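Glucosamine-6-phosphate deaminase (Thermotoga maritima, PDB 1J5X) belongs to the SIS-domain family and folds into two alpha/beta halves, each built round a parallel beta sheet. Local coordinates at residues K18-Q23 with P314-G319; V55-C60 with Y72-V77; L118-L123 with H128-I133; D208-D213 with A323-I328; M266-V269 with Q275-R278. All coordinates share one frame; numbering follows the deposited sequence.

Contact 1 of 5, residues K18-Q23 with P314-G319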
# COMPACT_ATOMS: atom_id res chain seq x y z
N LYS A 18 -14.03 -4.23 10.35
CA LYS A 18 -14.32 -5.53 9.75
C LYS A 18 -13.42 -5.83 8.54
O LYS A 18 -12.86 -6.92 8.38
CB LYS A 18 -15.78 -5.64 9.31
CG LYS A 18 -16.14 -6.97 8.62
CD LYS A 18 -16.08 -6.93 7.11
CE LYS A 18 -16.55 -8.25 6.50
NZ LYS A 18 -16.33 -8.35 5.04
N GLU A 19 -13.32 -4.84 7.66
CA GLU A 19 -12.50 -5.02 6.48
C GLU A 19 -10.99 -5.08 6.85
O GLU A 19 -10.24 -5.78 6.22
CB GLU A 19 -12.86 -3.90 5.50
CG GLU A 19 -14.34 -4.17 5.05
CD GLU A 19 -14.97 -3.15 4.11
OE1 GLU A 19 -14.47 -2.03 4.01
OE2 GLU A 19 -15.99 -3.49 3.50
N ILE A 20 -10.53 -4.37 7.85
CA ILE A 20 -9.10 -4.52 8.25
C ILE A 20 -8.92 -6.00 8.72
O ILE A 20 -7.99 -6.74 8.31
CB ILE A 20 -8.75 -3.58 9.42
CG1 ILE A 20 -8.89 -2.13 8.94
CG2 ILE A 20 -7.35 -3.86 9.96
CD1 ILE A 20 -8.51 -1.14 10.05
N THR A 21 -9.84 -6.42 9.58
CA THR A 21 -9.81 -7.78 10.13
C THR A 21 -9.91 -8.87 9.08
O THR A 21 -9.42 -9.98 9.29
CB THR A 21 -10.92 -7.94 11.21
OG1 THR A 21 -10.70 -6.94 12.19
CG2 THR A 21 -10.80 -9.32 11.92
N ASP A 22 -10.48 -8.54 7.93
CA ASP A 22 -10.60 -9.51 6.87
C ASP A 22 -9.20 -9.93 6.34
O ASP A 22 -9.10 -10.93 5.66
CB ASP A 22 -11.39 -8.97 5.68
CG ASP A 22 -12.92 -8.99 5.91
OD1 ASP A 22 -13.35 -9.72 6.84
OD2 ASP A 22 -13.64 -8.30 5.13
N GLN A 23 -8.17 -9.15 6.64
CA GLN A 23 -6.83 -9.52 6.17
C GLN A 23 -6.39 -10.72 7.01
O GLN A 23 -5.43 -11.41 6.68
CB GLN A 23 -5.89 -8.33 6.31
CG GLN A 23 -6.12 -7.35 5.15
CD GLN A 23 -5.79 -5.92 5.51
OE1 GLN A 23 -4.99 -5.31 4.67
NE2 GLN A 23 -6.27 -5.37 6.53
N PRO A 314 -0.13 -3.12 10.16
CA PRO A 314 0.14 -2.43 11.42
C PRO A 314 -0.37 -0.96 11.40
O PRO A 314 -0.96 -0.49 12.35
CB PRO A 314 1.65 -2.49 11.52
CG PRO A 314 1.97 -3.85 10.88
CD PRO A 314 1.10 -3.81 9.65
N ALA A 315 -0.10 -0.24 10.30
CA ALA A 315 -0.55 1.16 10.22
C ALA A 315 -2.08 1.29 10.14
O ALA A 315 -2.64 2.25 10.67
CB ALA A 315 0.14 1.88 8.99
N GLN A 316 -2.77 0.33 9.51
CA GLN A 316 -4.25 0.38 9.47
C GLN A 316 -4.77 0.20 10.92
O GLN A 316 -5.75 0.80 11.29
CB GLN A 316 -4.81 -0.77 8.69
CG GLN A 316 -4.51 -0.77 7.18
CD GLN A 316 -4.92 -2.10 6.54
OE1 GLN A 316 -5.91 -2.65 6.90
NE2 GLN A 316 -4.15 -2.59 5.58
N ILE A 317 -4.12 -0.68 11.69
CA ILE A 317 -4.51 -0.91 13.08
C ILE A 317 -4.17 0.33 13.93
O ILE A 317 -4.94 0.72 14.81
CB ILE A 317 -3.82 -2.22 13.65
CG1 ILE A 317 -4.42 -3.43 12.96
CG2 ILE A 317 -3.94 -2.30 15.20
CD1 ILE A 317 -3.68 -4.79 13.30
N LEU A 318 -3.03 0.95 13.66
CA LEU A 318 -2.66 2.16 14.37
C LEU A 318 -3.73 3.22 14.06
O LEU A 318 -4.25 3.87 14.98
CB LEU A 318 -1.30 2.68 13.90
CG LEU A 318 -0.88 4.03 14.51
CD1 LEU A 318 -0.69 3.93 16.08
CD2 LEU A 318 0.43 4.42 13.90
N GLY A 319 -4.09 3.33 12.79
CA GLY A 319 -5.06 4.36 12.43
C GLY A 319 -6.37 4.14 13.18
O GLY A 319 -6.97 5.10 13.73
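Gln23 and Gln316 each turn CG anti to their own carbonyl carbon (chi1 -79° in Gln23) and run on extended, so that the two primary amides arrive from opposite directions and meet between their helices. The planes lie nearly flush, 20° apart, and a cyclic pair of hydrogen bonds closes between them. Gln23 NE2 gives to Gln316 OE1 at 2.8 Å, while Gln316 NE2 returns a bond to Gln23 OE1 at 3.0 Å, in the carbonyl plane and on a lone pair. Glutamine suits both places because one amide offers a donor and an acceptor side by side. A further bond fixes which way round the Gln23 amide sits: its NE2 also gives, almost straight, to Ile20 O of its own helix at 2.8 Å, an oxygen that accepts from Gln23 N as well. Ser165 OG binds Gln23 OE1, and Thr312 OG1 binds Gln316 NE2, so these buried polar ends have several partners.

The contact sets the N-terminal helix 15-25 against helix 313-326, the last helix of the chain; the axes of the two segments run nearly antiparallel, at 154°, and pass 10.6 Å apart at their closest. Helix 222-238 borders both partners, through Met237 beside Ile20 and Lys233 beside Gln316.

Ile20 supplies the apolar half. Its branches slide alongside Gln316, with CD1 resting 4.0 Å from Gln316 CB. The CG2 branch of Ile20 comes within 3.6 Å of Gln316 OE1 and reaches Ile317 CG1 at 4.2 Å.

Contact 2 of 5, residues V55-C60 with Y72-V77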
# COMPACT_ATOMS: atom_id res chain seq x y z
N VAL A 55 6.49 -0.45 -18.44
CA VAL A 55 5.15 -0.69 -17.92
C VAL A 55 4.83 0.40 -16.93
O VAL A 55 5.65 0.74 -16.06
CB VAL A 55 5.01 -2.06 -17.29
CG1 VAL A 55 3.56 -2.25 -16.72
CG2 VAL A 55 5.35 -3.14 -18.37
N LEU A 56 3.67 1.04 -17.13
CA LEU A 56 3.22 2.10 -16.25
C LEU A 56 2.18 1.58 -15.23
O LEU A 56 1.46 0.62 -15.51
CB LEU A 56 2.52 3.19 -17.07
CG LEU A 56 3.24 3.73 -18.32
CD1 LEU A 56 2.44 4.94 -18.85
CD2 LEU A 56 4.63 4.13 -17.96
N PHE A 57 2.15 2.22 -14.05
CA PHE A 57 1.21 1.88 -12.98
C PHE A 57 0.61 3.24 -12.65
O PHE A 57 1.32 4.14 -12.22
CB PHE A 57 1.98 1.27 -11.83
CG PHE A 57 2.59 -0.06 -12.20
CD1 PHE A 57 3.85 -0.12 -12.83
CD2 PHE A 57 1.87 -1.22 -11.99
CE1 PHE A 57 4.38 -1.37 -13.23
CE2 PHE A 57 2.38 -2.48 -12.38
CZ PHE A 57 3.64 -2.54 -13.00
N VAL A 58 -0.71 3.39 -12.84
CA VAL A 58 -1.30 4.75 -12.73
C VAL A 58 -2.50 4.73 -11.79
O VAL A 58 -3.37 3.88 -11.96
CB VAL A 58 -1.79 5.15 -14.18
CG1 VAL A 58 -2.48 6.51 -14.17
CG2 VAL A 58 -0.55 5.15 -15.17
N GLY A 59 -2.57 5.65 -10.85
CA GLY A 59 -3.72 5.62 -9.94
C GLY A 59 -3.75 6.84 -9.05
O GLY A 59 -2.86 7.67 -9.19
N CYS A 60 -4.75 6.95 -8.16
CA CYS A 60 -4.91 8.09 -7.25
C CYS A 60 -5.01 7.68 -5.79
O CYS A 60 -5.64 6.64 -5.49
CB CYS A 60 -6.20 8.88 -7.55
SG CYS A 60 -6.31 9.49 -9.26
N TYR A 72 7.82 -0.90 -8.08
CA TYR A 72 9.18 -1.30 -7.62
C TYR A 72 9.33 -2.82 -7.79
O TYR A 72 10.36 -3.32 -8.29
CB TYR A 72 9.42 -1.06 -6.12
CG TYR A 72 9.70 0.36 -5.68
CD1 TYR A 72 10.96 0.91 -5.84
CD2 TYR A 72 8.73 1.12 -5.08
CE1 TYR A 72 11.24 2.21 -5.41
CE2 TYR A 72 8.97 2.38 -4.64
CZ TYR A 72 10.23 2.93 -4.80
OH TYR A 72 10.49 4.20 -4.35
N TYR A 73 8.33 -3.58 -7.34
CA TYR A 73 8.43 -5.03 -7.42
C TYR A 73 8.52 -5.57 -8.84
O TYR A 73 9.28 -6.53 -9.13
CB TYR A 73 7.25 -5.66 -6.68
CG TYR A 73 7.48 -7.12 -6.31
CD1 TYR A 73 8.40 -7.47 -5.32
CD2 TYR A 73 6.80 -8.13 -6.96
CE1 TYR A 73 8.65 -8.81 -5.01
CE2 TYR A 73 7.03 -9.48 -6.65
CZ TYR A 73 7.96 -9.82 -5.68
OH TYR A 73 8.26 -11.14 -5.41
N PHE A 74 7.72 -5.02 -9.74
CA PHE A 74 7.80 -5.45 -11.14
C PHE A 74 9.17 -5.22 -11.76
O PHE A 74 9.71 -6.09 -12.47
CB PHE A 74 6.78 -4.71 -12.02
CG PHE A 74 5.55 -5.52 -12.25
CD1 PHE A 74 4.74 -5.86 -11.18
CD2 PHE A 74 5.19 -5.91 -13.55
CE1 PHE A 74 3.57 -6.57 -11.38
CE2 PHE A 74 4.02 -6.63 -13.77
CZ PHE A 74 3.21 -6.96 -12.70
N GLU A 75 9.73 -4.05 -11.52
CA GLU A 75 11.05 -3.77 -12.04
C GLU A 75 12.04 -4.75 -11.39
O GLU A 75 12.95 -5.25 -12.06
CB GLU A 75 11.50 -2.35 -11.67
CG GLU A 75 12.89 -2.05 -12.19
CD GLU A 75 13.38 -0.59 -11.98
OE1 GLU A 75 13.05 0.05 -10.97
OE2 GLU A 75 14.14 -0.11 -12.85
N ARG A 76 11.87 -5.01 -10.12
CA ARG A 76 12.78 -5.91 -9.38
C ARG A 76 12.74 -7.35 -9.91
O ARG A 76 13.78 -8.00 -10.16
CB ARG A 76 12.41 -5.92 -7.88
CG ARG A 76 13.36 -6.78 -7.00
CD ARG A 76 13.00 -6.80 -5.53
NE ARG A 76 12.92 -5.46 -4.92
CZ ARG A 76 13.96 -4.70 -4.59
NH1 ARG A 76 15.21 -5.14 -4.82
NH2 ARG A 76 13.78 -3.48 -4.05
N VAL A 77 11.54 -7.89 -10.06
CA VAL A 77 11.48 -9.29 -10.49
C VAL A 77 11.41 -9.53 -11.97
O VAL A 77 11.85 -10.61 -12.43
CB VAL A 77 10.33 -10.08 -9.79
CG1 VAL A 77 10.40 -9.89 -8.26
CG2 VAL A 77 8.98 -9.65 -10.32
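Phe57 reaches from strand 54-59 to Phe74 on helix 62-78, and the meeting is made by the far end of its ring. CB points toward the helix, and chi1 of -66° sets CG anti to the carbonyl carbon, which brings CZ up to Phe74. The ortho and meta carbons stay farther from Phe74, and the close contact is made at CZ. That single atom of Phe57 lies 3.6 Å from Phe74 CG and 3.7 Å from Phe74 CD2, and it also approaches Phe74 CB at 3.9 Å. It therefore sits over one face of the Phe74 ring, toward the rim where the ring joins its CB rather than over the middle. With centroids 5.1 Å apart and planes at 66°, the pair is edge-to-face: the weakly positive hydrogens at the edge of Phe57 face the pi cloud of Phe74.

Two phenylalanines suit this buried place, being long enough to bridge sheet and helix without bringing in polar atoms. Phe105 of the adjacent strand 102-107 stacks on Phe57, and Ala175 of helix 162-179 touches Phe74. The arrangement is the strand-to-helix packing of a beta-alpha-beta crossover, here strand 54-59, helix 62-78 and strand 81-86 within the SIS domain.

Contact 3 of 5, residues L118-L123 with H128-I133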
# COMPACT_ATOMS: atom_id res chain seq x y z
N LEU A 118 -9.88 9.44 -17.37
CA LEU A 118 -9.28 10.36 -18.34
C LEU A 118 -7.92 9.82 -18.74
O LEU A 118 -7.54 9.86 -19.92
CB LEU A 118 -9.09 11.75 -17.75
CG LEU A 118 -10.44 12.48 -17.53
CD1 LEU A 118 -10.23 13.73 -16.67
CD2 LEU A 118 -11.01 12.86 -18.90
N ALA A 119 -7.18 9.34 -17.74
CA ALA A 119 -5.85 8.76 -18.03
C ALA A 119 -5.95 7.59 -18.99
O ALA A 119 -5.15 7.43 -19.91
CB ALA A 119 -5.15 8.33 -16.67
N ASN A 120 -6.95 6.71 -18.77
CA ASN A 120 -7.16 5.56 -19.61
C ASN A 120 -7.36 6.02 -21.05
O ASN A 120 -6.81 5.46 -22.00
CB ASN A 120 -8.41 4.79 -19.09
CG ASN A 120 -8.71 3.56 -19.92
OD1 ASN A 120 -7.85 2.67 -20.07
ND2 ASN A 120 -9.98 3.48 -20.45
N ASP A 121 -8.18 7.05 -21.24
CA ASP A 121 -8.40 7.54 -22.59
C ASP A 121 -7.11 8.11 -23.26
O ASP A 121 -6.77 7.82 -24.40
CB ASP A 121 -9.49 8.59 -22.54
CG ASP A 121 -10.19 8.73 -23.87
OD1 ASP A 121 -10.80 7.71 -24.33
OD2 ASP A 121 -10.09 9.83 -24.46
N VAL A 122 -6.40 8.93 -22.52
CA VAL A 122 -5.15 9.50 -23.00
C VAL A 122 -4.16 8.35 -23.36
O VAL A 122 -3.52 8.37 -24.42
CB VAL A 122 -4.50 10.38 -21.86
CG1 VAL A 122 -2.99 10.59 -22.13
CG2 VAL A 122 -5.20 11.73 -21.79
N LEU A 123 -4.04 7.35 -22.49
CA LEU A 123 -3.06 6.29 -22.76
C LEU A 123 -3.46 5.47 -23.96
O LEU A 123 -2.60 5.09 -24.78
CB LEU A 123 -2.88 5.36 -21.54
CG LEU A 123 -2.14 6.11 -20.43
CD1 LEU A 123 -2.38 5.44 -19.05
CD2 LEU A 123 -0.61 6.10 -20.78
N HIS A 128 -0.96 2.89 -25.88
CA HIS A 128 -0.63 2.07 -24.72
C HIS A 128 -1.86 1.18 -24.46
O HIS A 128 -2.98 1.67 -24.51
CB HIS A 128 -0.38 2.95 -23.49
CG HIS A 128 0.99 3.56 -23.48
ND1 HIS A 128 1.56 4.49 -24.28
CD2 HIS A 128 1.96 3.15 -22.60
CE1 HIS A 128 2.87 4.62 -23.88
NE2 HIS A 128 3.09 3.80 -22.86
N ARG A 129 -1.67 -0.12 -24.26
CA ARG A 129 -2.79 -0.99 -23.94
C ARG A 129 -3.00 -0.89 -22.41
O ARG A 129 -2.03 -0.90 -21.61
CB ARG A 129 -2.49 -2.42 -24.35
CG ARG A 129 -3.67 -3.34 -24.04
CD ARG A 129 -3.53 -4.73 -24.60
NE ARG A 129 -3.39 -4.72 -26.05
CZ ARG A 129 -3.60 -5.81 -26.80
NH1 ARG A 129 -3.95 -6.97 -26.21
NH2 ARG A 129 -3.46 -5.76 -28.13
N THR A 130 -4.26 -0.75 -22.00
CA THR A 130 -4.57 -0.59 -20.60
C THR A 130 -5.21 -1.75 -19.89
O THR A 130 -6.12 -2.46 -20.43
CB THR A 130 -5.47 0.67 -20.36
OG1 THR A 130 -6.76 0.45 -21.02
CG2 THR A 130 -4.82 1.93 -20.99
N ILE A 131 -4.75 -1.97 -18.66
CA ILE A 131 -5.31 -3.02 -17.83
C ILE A 131 -6.11 -2.32 -16.74
O ILE A 131 -5.57 -1.49 -16.01
CB ILE A 131 -4.21 -3.87 -17.17
CG1 ILE A 131 -3.49 -4.71 -18.26
CG2 ILE A 131 -4.83 -4.77 -16.11
CD1 ILE A 131 -2.10 -5.17 -17.76
N GLY A 132 -7.40 -2.68 -16.62
CA GLY A 132 -8.23 -2.01 -15.64
C GLY A 132 -8.35 -2.72 -14.31
O GLY A 132 -9.15 -3.64 -14.17
N ILE A 133 -7.64 -2.26 -13.29
CA ILE A 133 -7.74 -2.93 -12.00
C ILE A 133 -8.84 -2.26 -11.18
O ILE A 133 -8.71 -1.09 -10.83
CB ILE A 133 -6.43 -2.78 -11.23
CG1 ILE A 133 -5.28 -3.40 -12.06
CG2 ILE A 133 -6.53 -3.40 -9.81
CD1 ILE A 133 -5.33 -4.92 -12.20
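Asn120 OD1 accepts the hydroxyl of Thr130 in the shortest polar bond between 118-123 and 128-133, with OG1 at 2.6 Å. The hydroxyl lies in the carbonyl plane, nearly in line with the C=O bond (158° at the oxygen). Asn120 extends its amide away from its backbone N, with chi1 at 180°, which carries OD1 across to the strand although its CB does not aim there. Thr130 meets it with OG1 between its own backbone N and carbonyl carbon (chi1 64°), leaving CG2 to pack against Leu123 CB at 4.0 Å. Threonine thus serves both sides of the contact, polar with one branch and apolar with the other.

Nearer the turn, His128 N gives a bond to Leu123 O at 3.0 Å, tying the first residue of the strand to the last turn of the helix. Leu123 then lays CD2 over one face of the His128 imidazole, 4.0 Å from His128 CG. The ring is anchored at ND1 by Arg126 O.

These are the helix and returning strand of the beta-alpha-beta unit formed by strand 102-107, helix 114-125 and strand 128-134 in the SIS domain. The buried amide oxygen of Asn120 is met by the hydroxyl, and its amide nitrogen by Glu144 O, so helix and strand are joined by directional bonds as well as by leucine packing.

Contact 4 of 5, residues D208-D213 with A323-I328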
# COMPACT_ATOMS: atom_id res chain seq x y z
N ASP A 208 0.96 4.33 24.17
CA ASP A 208 0.16 5.38 24.81
C ASP A 208 -0.23 6.35 23.69
O ASP A 208 0.41 7.39 23.53
CB ASP A 208 1.00 6.11 25.85
CG ASP A 208 0.18 7.08 26.67
OD1 ASP A 208 -1.05 7.19 26.39
OD2 ASP A 208 0.74 7.73 27.58
N LEU A 209 -1.27 5.99 22.95
CA LEU A 209 -1.72 6.76 21.80
C LEU A 209 -2.07 8.22 22.03
O LEU A 209 -1.69 9.08 21.23
CB LEU A 209 -2.91 6.04 21.15
CG LEU A 209 -2.47 4.71 20.51
CD1 LEU A 209 -3.64 4.07 19.79
CD2 LEU A 209 -1.33 4.95 19.49
N LYS A 210 -2.80 8.50 23.11
CA LYS A 210 -3.20 9.87 23.42
C LYS A 210 -1.98 10.76 23.53
O LYS A 210 -2.10 11.97 23.41
CB LYS A 210 -4.02 9.91 24.73
CG LYS A 210 -5.45 9.39 24.59
CD LYS A 210 -5.48 7.86 24.62
CE LYS A 210 -6.91 7.26 24.58
NZ LYS A 210 -6.90 5.75 24.43
N GLU A 211 -0.81 10.19 23.79
CA GLU A 211 0.40 10.98 23.90
C GLU A 211 1.23 11.08 22.60
O GLU A 211 2.35 11.61 22.61
CB GLU A 211 1.29 10.43 25.00
CG GLU A 211 0.65 10.51 26.37
CD GLU A 211 1.02 11.78 27.07
OE1 GLU A 211 0.72 12.88 26.55
OE2 GLU A 211 1.63 11.66 28.16
N HIS A 212 0.70 10.58 21.49
CA HIS A 212 1.47 10.67 20.22
C HIS A 212 0.58 11.27 19.16
O HIS A 212 -0.49 10.74 18.88
CB HIS A 212 1.89 9.27 19.77
CG HIS A 212 2.96 8.66 20.63
ND1 HIS A 212 2.68 7.93 21.77
CD2 HIS A 212 4.31 8.69 20.53
CE1 HIS A 212 3.81 7.53 22.32
NE2 HIS A 212 4.81 7.97 21.59
N ASP A 213 1.01 12.39 18.59
CA ASP A 213 0.22 13.04 17.56
C ASP A 213 1.00 13.35 16.29
O ASP A 213 0.58 14.19 15.50
CB ASP A 213 -0.38 14.35 18.08
CG ASP A 213 -1.53 14.11 19.00
OD1 ASP A 213 -2.60 13.63 18.56
OD2 ASP A 213 -1.36 14.41 20.20
N ALA A 323 -7.96 6.50 16.11
CA ALA A 323 -9.22 7.22 15.93
C ALA A 323 -10.10 7.01 17.18
O ALA A 323 -10.73 7.94 17.69
CB ALA A 323 -9.92 6.72 14.74
N ILE A 324 -10.13 5.77 17.67
CA ILE A 324 -10.95 5.43 18.84
C ILE A 324 -10.47 6.28 19.99
O ILE A 324 -11.28 6.85 20.73
CB ILE A 324 -10.82 3.91 19.20
CG1 ILE A 324 -11.39 3.06 18.07
CG2 ILE A 324 -11.58 3.58 20.53
CD1 ILE A 324 -12.70 3.54 17.54
N SER A 325 -9.16 6.36 20.10
CA SER A 325 -8.46 7.14 21.10
C SER A 325 -8.90 8.61 21.12
O SER A 325 -9.05 9.22 22.19
CB SER A 325 -6.98 7.05 20.81
OG SER A 325 -6.20 7.71 21.78
N ARG A 326 -9.08 9.18 19.93
CA ARG A 326 -9.49 10.57 19.77
C ARG A 326 -11.01 10.69 19.92
O ARG A 326 -11.53 11.79 20.06
CB ARG A 326 -9.11 11.10 18.38
CG ARG A 326 -7.63 11.30 18.17
CD ARG A 326 -7.43 12.36 17.06
NE ARG A 326 -6.12 12.97 17.19
CZ ARG A 326 -5.22 12.94 16.22
NH1 ARG A 326 -5.54 12.35 15.09
NH2 ARG A 326 -4.00 13.44 16.39
N GLY A 327 -11.69 9.55 19.86
CA GLY A 327 -13.13 9.53 19.97
C GLY A 327 -13.74 9.92 18.64
O GLY A 327 -14.77 10.61 18.58
N ILE A 328 -13.13 9.52 17.53
CA ILE A 328 -13.74 9.87 16.26
C ILE A 328 -13.96 8.58 15.52
O ILE A 328 -13.35 7.57 15.87
CB ILE A 328 -12.88 10.80 15.40
CG1 ILE A 328 -11.79 9.99 14.71
CG2 ILE A 328 -12.26 11.91 16.28
CD1 ILE A 328 -11.10 10.79 13.63
O HOH W 1 -1.99 15.02 14.42
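Leu209 opens the contact with helix 313-326, resting its CB 3.7 Å from Ser325 OG. It sits in a short 3-10 turn that Asp208 O helps to close by accepting both Glu211 N and His212 ND1, from opposite faces of its carbonyl plane. Lys210 follows, and its chain bends at chi2 (80°) and passes alongside Ser325. Lysine suits this exposed position because its aliphatic part can lie along the helix while the ammonium stays near the surface.

His212 turns its ring away from the helix, and NE2 bonds to Thr289 OG1. Asp213 then closes the segment with a salt bridge: its OD1 accepts Arg326 NH2 at 2.6 Å. The carboxylate and guanidinium are only 10° from coplanar, but OD1 is met on its anti side and the bond is bent (139°). A water takes a bond from Arg326 NH2 and donates to Asp213 O at 2.9 Å. Arg326 NH1 is held by Ser238 O.

Just beyond, Gly327 ends the helix in a Schellman motif with positive phi. Lys322 NZ bonds Leu209 O, His212 O and Asp213 OD1; with two cations on that oxygen, Asp213 probably stays ionised, and charge and water together join the loop to the helix's last turn.

Contact 5 of 5, residues M266-V269 with Q275-R278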
# COMPACT_ATOMS: atom_id res chain seq x y z
N MSE A 266 8.97 1.69 11.57
CA MSE A 266 10.06 1.44 10.67
C MSE A 266 9.93 0.04 10.06
O MSE A 266 9.86 -0.96 10.79
CB MSE A 266 11.37 1.56 11.46
CG MSE A 266 12.60 1.41 10.57
SE MSE A 266 14.27 1.63 11.62
CE MSE A 266 13.61 2.76 13.01
N GLN A 267 9.92 -0.02 8.72
CA GLN A 267 9.82 -1.32 8.01
C GLN A 267 11.22 -1.88 7.83
O GLN A 267 12.02 -1.35 7.04
CB GLN A 267 9.24 -1.12 6.63
CG GLN A 267 7.83 -0.47 6.63
CD GLN A 267 6.72 -1.34 7.22
OE1 GLN A 267 6.80 -2.57 7.21
NE2 GLN A 267 5.64 -0.69 7.70
N LYS A 268 11.56 -2.92 8.59
CA LYS A 268 12.92 -3.50 8.47
C LYS A 268 13.15 -4.22 7.13
O LYS A 268 12.27 -4.87 6.64
CB LYS A 268 13.15 -4.53 9.58
CG LYS A 268 13.04 -3.95 11.00
CD LYS A 268 13.44 -5.03 12.12
CE LYS A 268 14.95 -5.27 12.06
NZ LYS A 268 15.75 -4.06 12.45
N VAL A 269 14.37 -4.17 6.56
CA VAL A 269 14.60 -4.88 5.29
C VAL A 269 15.86 -5.78 5.48
O VAL A 269 16.71 -5.50 6.36
CB VAL A 269 14.89 -3.91 4.05
CG1 VAL A 269 13.77 -2.90 3.86
CG2 VAL A 269 16.13 -3.22 4.21
N GLN A 275 21.99 -0.75 10.65
CA GLN A 275 21.64 0.63 10.35
C GLN A 275 20.31 1.00 11.00
O GLN A 275 20.15 2.13 11.45
CB GLN A 275 21.58 0.86 8.82
CG GLN A 275 22.89 0.66 8.06
CD GLN A 275 23.49 -0.77 8.10
OE1 GLN A 275 22.76 -1.79 8.05
NE2 GLN A 275 24.83 -0.85 8.17
N GLU A 276 19.35 0.07 11.02
CA GLU A 276 18.03 0.31 11.56
C GLU A 276 18.09 0.49 13.06
O GLU A 276 17.45 1.37 13.61
CB GLU A 276 17.05 -0.83 11.19
CG GLU A 276 16.62 -0.79 9.71
CD GLU A 276 16.22 -2.14 9.12
OE1 GLU A 276 16.19 -3.17 9.86
OE2 GLU A 276 15.95 -2.19 7.88
N LYS A 277 18.88 -0.34 13.73
CA LYS A 277 18.95 -0.20 15.16
C LYS A 277 19.64 1.12 15.54
O LYS A 277 19.24 1.77 16.52
CB LYS A 277 19.66 -1.43 15.76
CG LYS A 277 18.74 -2.70 15.67
CD LYS A 277 17.49 -2.46 16.53
CE LYS A 277 16.83 -3.73 17.06
NZ LYS A 277 15.94 -4.37 16.10
N ARG A 278 20.65 1.50 14.77
CA ARG A 278 21.37 2.75 15.04
C ARG A 278 20.40 3.92 14.89
O ARG A 278 20.37 4.83 15.72
CB ARG A 278 22.53 2.95 14.09
CG ARG A 278 23.70 2.05 14.31
CD ARG A 278 24.83 2.49 13.38
NE ARG A 278 26.01 1.63 13.48
CZ ARG A 278 27.19 1.90 12.93
NH1 ARG A 278 27.36 3.02 12.21
NH2 ARG A 278 28.22 1.07 13.11
O HOH W 2 16.73 -5.68 9.04
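Charge dominates the meeting of Lys268 with Glu276. Lys268 NZ makes a salt bridge to Glu276 OE1 at 2.8 Å, reaching the oxygen on its anti side, 17° from the carboxylate plane. To arrive there the lysine chain bends at chi3 and chi4 (71° and 66°), curling NZ back to the oxygen that already lies close to its CB. Lys277 NZ comes within 3.7 Å of Lys268 NZ, but two acidic residues lie with the pair: Glu292 carries one carboxylate oxygen to each ammonium, and Asp273 salt-bridges Lys268. Lys277 NZ is also bonded to Gly296 O.

Hydrogen bonds engage both carboxylate oxygens. Val269 N gives to Glu276 OE2 at 2.9 Å, on the syn side. A water donates both to Glu276 OE1 and to Val269 O, each at 2.7 Å, so the glutamate is joined to Val269 at its amide and, through water, at its carbonyl. A glutamate fits this position because its chain, extended beyond CG, spans from the helix to the backbone leaving the strand.

The segments belong to the beta-alpha-beta unit of strand 262-267, helix 273-285 and strand 289-293, in the four-stranded parallel sheet.

Apolar packing completes the contact. The selenium of the selenomethionine at Met266, atom SE, rests 3.7 Å from Glu276 CB, against the aliphatic part of the glutamate.

Contacts 2, 3 and 5 are built on two parallel sheets; contacts 1 and 4 involve helix 313-326. Contacts 2 and 3 share the five-stranded sheet of the SIS domain, follow one another along the chain and touch where Leu56 packs on Leu123 and His128, their centres 14 Å apart. Contact 5 belongs to the four-stranded sheet. Contacts 1 and 4 meet through Leu318 and Leu209, with centres 16 Å apart; their segments alternate in sequence. Contacts 2, 3 and 5 all lie between the segments of contact 1. Contacts 3 and 4 are farthest apart, 41 Å between centres. Contacts 2, 3 and 5 are local crossovers, whereas contact 1 joins the N-terminal helix to the last helix.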